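Local atomic coordinates of KLLA0B12012p (Kluyveromyces lactis, PDB entry 6Y3P), a protein that probably binds ATP as a tubulin-tyrosine-ligase-like ATP-grasp enzyme, this chain being its C-terminal domain, and directly partners the mRNA decapping enzyme Dcp2. Residues 12-15 with 19-22; 352-357 with 361-366. One frame throughout, in Å; residues are numbered along the deposited sequence.

Contact 1 (12-15 with 19-22); sequences LTIP and YIYG
Tyr21 folds back over Leu12 and Ile14 in a beta-alpha connection: the chain leaves strand 8-12 of the four-stranded parallel sheet, turns, and enters helix 21-31. No hydrogen bond joins the two segments, so van der Waals packing, mostly of side chains, carries the contact. With CG placed opposite its own amide nitrogen (chi1 -178°), Tyr21 extends its ring back toward the end of the strand. There CE1 meets Leu12 CD2 at 3.7 Å, the methyl approaching the ring obliquely. Leucine suits the place because its side chain can touch this ring and also Leu24 and Asn25 farther along helix 21-31. Shortening Leu12 to an alanine would remove the methyl that meets CD1 and CE1 of Tyr21, and would probably open a gap between the strand end and the helix and leave the ring freer to turn. The aromatic ring is broad enough to meet backbone as well: Ile14 O lies 3.7 Å from Tyr21 CD1, a packing contact. Tyr21 is only partly buried, and its side chain also touches Arg39. Ile14, by contrast, is buried, and its two branches serve different partners. One is CG2, which sits 4.3 Å from Tyr21 CB. The Ile14 and Ile20 side chains cross at about a right angle, and their end methyls, Ile14 CD1 and Ile20 CD1, meet at 4.2 Å.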
ATOM      1  N   LEU A  12      10.971  16.779 -15.430  1.00 58.50           N
ATOM      2  CA  LEU A  12      11.138  16.428 -14.014  1.00 58.34           C
ATOM      3  C   LEU A  12      10.863  17.672 -13.177  1.00 61.17           C
ATOM      4  O   LEU A  12      11.763  18.477 -12.984  1.00 61.59           O
ATOM      5  CB  LEU A  12      12.567  15.895 -13.787  1.00 58.84           C
ATOM      6  CG  LEU A  12      12.926  15.257 -12.426  1.00 62.62           C
ATOM      7  CD1 LEU A  12      11.976  14.103 -12.061  1.00 60.37           C
ATOM      8  CD2 LEU A  12      14.372  14.752 -12.446  1.00 64.00           C
ATOM      9  N   THR A  13       9.607  17.841 -12.732  1.00 58.34           N
ATOM     10  CA  THR A  13       9.114  19.012 -11.974  1.00 60.06           C
ATOM     11  C   THR A  13       9.243  18.862 -10.451  1.00 68.52           C
ATOM     12  O   THR A  13       8.842  19.753  -9.694  1.00 71.03           O
ATOM     13  CB  THR A  13       7.676  19.369 -12.383  1.00 58.69           C
ATOM     14  OG1 THR A  13       6.810  18.274 -12.082  1.00 54.57           O
ATOM     15  CG2 THR A  13       7.571  19.757 -13.848  1.00 59.28           C
ATOM     16  N   ILE A  14       9.816  17.752 -10.010  1.00 64.78           N
ATOM     17  CA  ILE A  14      10.033  17.482  -8.609  1.00 64.41           C
ATOM     18  C   ILE A  14      11.117  18.401  -8.050  1.00 69.76           C
ATOM     19  O   ILE A  14      12.149  18.599  -8.703  1.00 69.55           O
ATOM     20  CB  ILE A  14      10.284  15.969  -8.413  1.00 66.72           C
ATOM     21  CG1 ILE A  14       8.996  15.324  -7.919  1.00 67.08           C
ATOM     22  CG2 ILE A  14      11.479  15.630  -7.504  1.00 67.27           C
ATOM     23  CD1 ILE A  14       8.744  14.033  -8.452  1.00 80.36           C
ATOM     24  N   PRO A  15      10.864  19.020  -6.868  1.00 66.78           N
ATOM     25  CA  PRO A  15      11.886  19.879  -6.258  1.00 67.23           C
ATOM     26  C   PRO A  15      13.203  19.138  -6.091  1.00 71.08           C
ATOM     27  O   PRO A  15      13.223  17.963  -5.701  1.00 69.73           O
ATOM     28  CB  PRO A  15      11.270  20.234  -4.901  1.00 68.75           C
ATOM     29  CG  PRO A  15       9.803  20.107  -5.119  1.00 72.33           C
ATOM     30  CD  PRO A  15       9.674  18.917  -5.999  1.00 67.23           C
ATOM     31  N   TYR A  19      14.436  13.622  -2.172  1.00 62.70           N
ATOM     32  CA  TYR A  19      15.293  12.436  -2.074  1.00 61.26           C
ATOM     33  C   TYR A  19      15.513  11.694  -3.411  1.00 61.95           C
ATOM     34  O   TYR A  19      16.639  11.279  -3.705  1.00 60.93           O
ATOM     35  CB  TYR A  19      14.704  11.479  -1.001  1.00 61.55           C
ATOM     36  CG  TYR A  19      15.601  10.317  -0.633  1.00 62.97           C
ATOM     37  CD1 TYR A  19      16.700  10.497   0.204  1.00 64.85           C
ATOM     38  CD2 TYR A  19      15.344   9.033  -1.111  1.00 62.85           C
ATOM     39  CE1 TYR A  19      17.541   9.435   0.528  1.00 65.41           C
ATOM     40  CE2 TYR A  19      16.177   7.961  -0.791  1.00 63.58           C
ATOM     41  CZ  TYR A  19      17.269   8.167   0.039  1.00 72.46           C
ATOM     42  OH  TYR A  19      18.090   7.118   0.367  1.00 74.33           O
ATOM     43  N   ILE A  20      14.440  11.556  -4.218  1.00 56.26           N
ATOM     44  CA  ILE A  20      14.444  10.803  -5.488  1.00 54.62           C
ATOM     45  C   ILE A  20      14.966  11.575  -6.726  1.00 58.06           C
ATOM     46  O   ILE A  20      15.109  10.951  -7.782  1.00 57.46           O
ATOM     47  CB  ILE A  20      13.030  10.213  -5.743  1.00 56.16           C
ATOM     48  CG1 ILE A  20      11.947  11.334  -5.898  1.00 54.98           C
ATOM     49  CG2 ILE A  20      12.669   9.250  -4.601  1.00 56.29           C
ATOM     50  CD1 ILE A  20      10.605  10.880  -6.475  1.00 51.39           C
ATOM     51  N   TYR A  21      15.261  12.898  -6.608  1.00 56.08           N
ATOM     52  CA  TYR A  21      15.718  13.739  -7.729  1.00 57.04           C
ATOM     53  C   TYR A  21      17.045  13.251  -8.364  1.00 63.48           C
ATOM     54  O   TYR A  21      17.070  12.993  -9.571  1.00 64.08           O
ATOM     55  CB  TYR A  21      15.781  15.226  -7.337  1.00 59.09           C
ATOM     56  CG  TYR A  21      16.210  16.134  -8.473  1.00 62.16           C
ATOM     57  CD1 TYR A  21      15.274  16.688  -9.344  1.00 63.41           C
ATOM     58  CD2 TYR A  21      17.551  16.448  -8.672  1.00 64.64           C
ATOM     59  CE1 TYR A  21      15.670  17.506 -10.403  1.00 65.27           C
ATOM     60  CE2 TYR A  21      17.956  17.271  -9.717  1.00 66.77           C
ATOM     61  CZ  TYR A  21      17.013  17.812 -10.571  1.00 77.11           C
ATOM     62  OH  TYR A  21      17.441  18.634 -11.589  1.00 84.22           O
ATOM     63  N   GLY A  22      18.112  13.160  -7.560  1.00 60.89           N
ATOM     64  CA  GLY A  22      19.421  12.663  -7.976  1.00 61.28           C
ATOM     65  C   GLY A  22      19.310  11.300  -8.634  1.00 65.74           C
ATOM     66  O   GLY A  22      19.688  11.170  -9.810  1.00 65.20           O
TER

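Contact 2 (352-357 with 361-366)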
ATOM      1  N   PHE A 352       9.617   8.278  -0.219  1.00 55.98           N
ATOM      2  CA  PHE A 352      10.766   7.437  -0.514  1.00 54.67           C
ATOM      3  C   PHE A 352      11.971   7.851   0.348  1.00 57.68           C
ATOM      4  O   PHE A 352      12.950   7.111   0.378  1.00 55.79           O
ATOM      5  CB  PHE A 352      11.129   7.513  -2.012  1.00 55.91           C
ATOM      6  CG  PHE A 352      10.073   7.000  -2.968  1.00 56.45           C
ATOM      7  CD1 PHE A 352       9.945   5.636  -3.225  1.00 58.54           C
ATOM      8  CD2 PHE A 352       9.230   7.882  -3.640  1.00 57.43           C
ATOM      9  CE1 PHE A 352       8.968   5.166  -4.111  1.00 58.55           C
ATOM     10  CE2 PHE A 352       8.245   7.408  -4.508  1.00 59.08           C
ATOM     11  CZ  PHE A 352       8.125   6.058  -4.746  1.00 56.81           C
ATOM     12  N   LYS A 353      11.902   9.022   1.043  1.00 56.34           N
ATOM     13  CA  LYS A 353      13.016   9.532   1.862  1.00 57.63           C
ATOM     14  C   LYS A 353      13.502   8.557   2.967  1.00 61.60           C
ATOM     15  O   LYS A 353      12.708   8.107   3.797  1.00 58.93           O
ATOM     16  CB  LYS A 353      12.719  10.919   2.463  1.00 60.53           C
ATOM     17  CG  LYS A 353      14.008  11.635   2.851  1.00 69.72           C
ATOM     18  CD  LYS A 353      13.822  12.848   3.736  1.00 74.94           C
ATOM     19  CE  LYS A 353      14.926  12.993   4.775  1.00 85.69           C
ATOM     20  NZ  LYS A 353      16.301  12.692   4.266  1.00 90.53           N
ATOM     21  N   GLN A 354      14.823   8.246   2.935  1.00 60.69           N
ATOM     22  CA  GLN A 354      15.545   7.353   3.861  1.00 61.66           C
ATOM     23  C   GLN A 354      16.898   7.966   4.281  1.00 68.83           C
ATOM     24  O   GLN A 354      17.305   9.020   3.783  1.00 69.54           O
ATOM     25  CB  GLN A 354      15.816   5.943   3.237  1.00 62.31           C
ATOM     26  CG  GLN A 354      14.684   5.242   2.465  1.00 69.65           C
ATOM     27  CD  GLN A 354      13.416   4.957   3.249  1.00 85.71           C
ATOM     28  OE1 GLN A 354      13.420   4.790   4.476  1.00 75.16           O
ATOM     29  NE2 GLN A 354      12.294   4.874   2.530  1.00 81.06           N
ATOM     30  N   THR A 355      17.596   7.285   5.191  1.00 67.42           N
ATOM     31  CA  THR A 355      18.913   7.699   5.654  1.00 69.58           C
ATOM     32  C   THR A 355      19.838   6.491   5.557  1.00 74.53           C
ATOM     33  O   THR A 355      19.388   5.345   5.725  1.00 74.25           O
ATOM     34  CB  THR A 355      18.821   8.424   7.027  1.00 81.73           C
ATOM     35  OG1 THR A 355      19.661   9.580   7.007  1.00 84.24           O
ATOM     36  CG2 THR A 355      19.131   7.519   8.242  1.00 78.34           C
ATOM     37  N   GLY A 356      21.098   6.751   5.228  1.00 71.23           N
ATOM     38  CA  GLY A 356      22.084   5.690   5.083  1.00 71.44           C
ATOM     39  C   GLY A 356      22.379   5.345   3.642  1.00 76.43           C
ATOM     40  O   GLY A 356      21.614   5.701   2.746  1.00 76.44           O
ATOM     41  N   ASP A 357      23.505   4.657   3.421  1.00 74.23           N
ATOM     42  CA  ASP A 357      24.017   4.261   2.109  1.00 74.60           C
ATOM     43  C   ASP A 357      23.296   3.074   1.543  1.00 75.53           C
ATOM     44  O   ASP A 357      23.032   3.048   0.336  1.00 74.53           O
ATOM     45  CB  ASP A 357      25.515   3.932   2.202  1.00 78.43           C
ATOM     46  CG  ASP A 357      26.381   5.154   2.311  1.00 89.70           C
ATOM     47  OD1 ASP A 357      26.748   5.712   1.255  1.00 92.17           O
ATOM     48  OD2 ASP A 357      26.669   5.575   3.455  1.00 94.60           O
ATOM     49  N   ASN A 361      21.053   2.939  -1.901  1.00 54.30           N
ATOM     50  CA  ASN A 361      21.386   1.935  -2.914  1.00 54.15           C
ATOM     51  C   ASN A 361      20.079   1.259  -3.351  1.00 55.18           C
ATOM     52  O   ASN A 361      19.830   1.088  -4.552  1.00 55.18           O
ATOM     53  CB  ASN A 361      22.342   0.890  -2.314  1.00 60.30           C
ATOM     54  CG  ASN A 361      22.860  -0.163  -3.285  1.00 90.00           C
ATOM     55  OD1 ASN A 361      22.135  -1.054  -3.745  1.00 78.61           O
ATOM     56  ND2 ASN A 361      24.156  -0.143  -3.542  1.00 87.46           N
ATOM     57  N   LEU A 362      19.235   0.929  -2.366  1.00 48.99           N
ATOM     58  CA  LEU A 362      17.935   0.310  -2.580  1.00 48.05           C
ATOM     59  C   LEU A 362      17.041   1.187  -3.482  1.00 50.97           C
ATOM     60  O   LEU A 362      16.423   0.659  -4.404  1.00 49.00           O
ATOM     61  CB  LEU A 362      17.262   0.020  -1.216  1.00 47.09           C
ATOM     62  CG  LEU A 362      15.977  -0.799  -1.251  1.00 50.21           C
ATOM     63  CD1 LEU A 362      15.846  -1.673  -0.027  1.00 48.11           C
ATOM     64  CD2 LEU A 362      14.744   0.096  -1.432  1.00 52.34           C
ATOM     65  N   ILE A 363      16.997   2.516  -3.217  1.00 47.78           N
ATOM     66  CA  ILE A 363      16.164   3.471  -3.954  1.00 47.52           C
ATOM     67  C   ILE A 363      16.769   3.751  -5.349  1.00 52.62           C
ATOM     68  O   ILE A 363      16.005   3.901  -6.312  1.00 50.16           O
ATOM     69  CB  ILE A 363      15.877   4.737  -3.080  1.00 50.27           C
ATOM     70  CG1 ILE A 363      14.947   4.406  -1.889  1.00 49.70           C
ATOM     71  CG2 ILE A 363      15.364   5.951  -3.861  1.00 51.04           C
ATOM     72  CD1 ILE A 363      13.491   3.956  -2.238  1.00 52.62           C
ATOM     73  N   ASP A 364      18.135   3.750  -5.463  1.00 50.13           N
ATOM     74  CA  ASP A 364      18.856   3.945  -6.735  1.00 49.99           C
ATOM     75  C   ASP A 364      18.545   2.824  -7.728  1.00 53.85           C
ATOM     76  O   ASP A 364      18.358   3.082  -8.910  1.00 55.85           O
ATOM     77  CB  ASP A 364      20.369   3.980  -6.496  1.00 52.54           C
ATOM     78  CG  ASP A 364      20.936   5.291  -6.005  1.00 63.58           C
ATOM     79  OD1 ASP A 364      20.147   6.238  -5.790  1.00 63.04           O
ATOM     80  OD2 ASP A 364      22.179   5.377  -5.848  1.00 74.41           O
ATOM     81  N   GLU A 365      18.485   1.588  -7.241  1.00 49.05           N
ATOM     82  CA  GLU A 365      18.211   0.414  -8.056  1.00 48.61           C
ATOM     83  C   GLU A 365      16.736   0.380  -8.436  1.00 52.42           C
ATOM     84  O   GLU A 365      16.397  -0.132  -9.503  1.00 53.60           O
ATOM     85  CB  GLU A 365      18.617  -0.854  -7.288  1.00 49.69           C
ATOM     86  CG  GLU A 365      18.447  -2.124  -8.104  1.00 61.75           C
ATOM     87  CD  GLU A 365      18.667  -3.437  -7.386  1.00 72.06           C
ATOM     88  OE1 GLU A 365      19.499  -3.478  -6.451  1.00 59.82           O
ATOM     89  OE2 GLU A 365      18.040  -4.437  -7.800  1.00 69.92           O
ATOM     90  N   LEU A 366      15.860   0.938  -7.573  1.00 47.14           N
ATOM     91  CA  LEU A 366      14.433   0.988  -7.845  1.00 45.67           C
ATOM     92  C   LEU A 366      14.162   1.869  -9.064  1.00 50.97           C
ATOM     93  O   LEU A 366      13.487   1.414  -9.995  1.00 51.31           O
ATOM     94  CB  LEU A 366      13.631   1.472  -6.612  1.00 44.17           C
ATOM     95  CG  LEU A 366      12.191   2.023  -6.844  1.00 46.99           C
ATOM     96  CD1 LEU A 366      11.234   0.960  -7.367  1.00 45.14           C
ATOM     97  CD2 LEU A 366      11.648   2.659  -5.595  1.00 51.25           C
TER
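The loop that follows strand 341-347 leads here into helix 357-375 of the ATP-grasp domain, and residues 352-357, where it joins the helix, meet the helix's early turns in two different ways. At the Asp357 end the contact is backbone: Asn361 N donates to Asp357 O over 3.0 Å, the four-residue spacing of an alpha-helical turn. The N-H...O angle is 150°. The Asn361 side chain takes another direction, its OD1 accepting a hydrogen bond from Arg234, which also forms a salt bridge with Glu365.

At the other end the contact is apolar. Phe352 brings CD1 to 4.0 Å from Ile363 CD1, while its CE1 lies 4.0 Å from Leu366 CD2. Both aliphatic chains cross the phenylalanine at about a right angle and approach its ring obliquely. Three residues apart on the helix, Ile363 and Leu366 direct their side chains to the same side, and a flat, wide ring can touch both. With CG1 anti to its carbonyl carbon (chi1 -69°) and CD1 turned by chi2 of -65°, Ile363 brings that methyl to the phenylalanine. Gln354 adds its aliphatic part, CG lying 4.4 Å from Ile363 CG1, while its amide NE2 makes a weak bond back to Phe352 O. Around this packing, Phe367 of the same helix meets the Phe352 ring edge-to-face, Tyr220 of strand 215-224 touches Phe352, Ile363 and Leu366, and on strand 228-239 Leu236 touches Leu362 and Tyr232 touches Leu366.

In the fold
From the N terminus, contact 1 comes first, closing the short turn between strand 8-12 and helix 21-31 across three intervening residues. Much later, contact 2 closes the entry into helix 357-375, again across three residues, which here belong to the helix itself. The two follow in series, neither nesting nor crossing, yet their centres lie about 14 Å apart and their residues touch. Ile20 CG2 packs 3.5 Å from Phe352 CB, and Tyr19 lies along the backbone of 352-354, with its CE1 3.3 Å from Gln354 O. Together they join the N-terminal parallel sheet to helix 357-375 and the antiparallel sheet carrying strands 215-224 and 228-239.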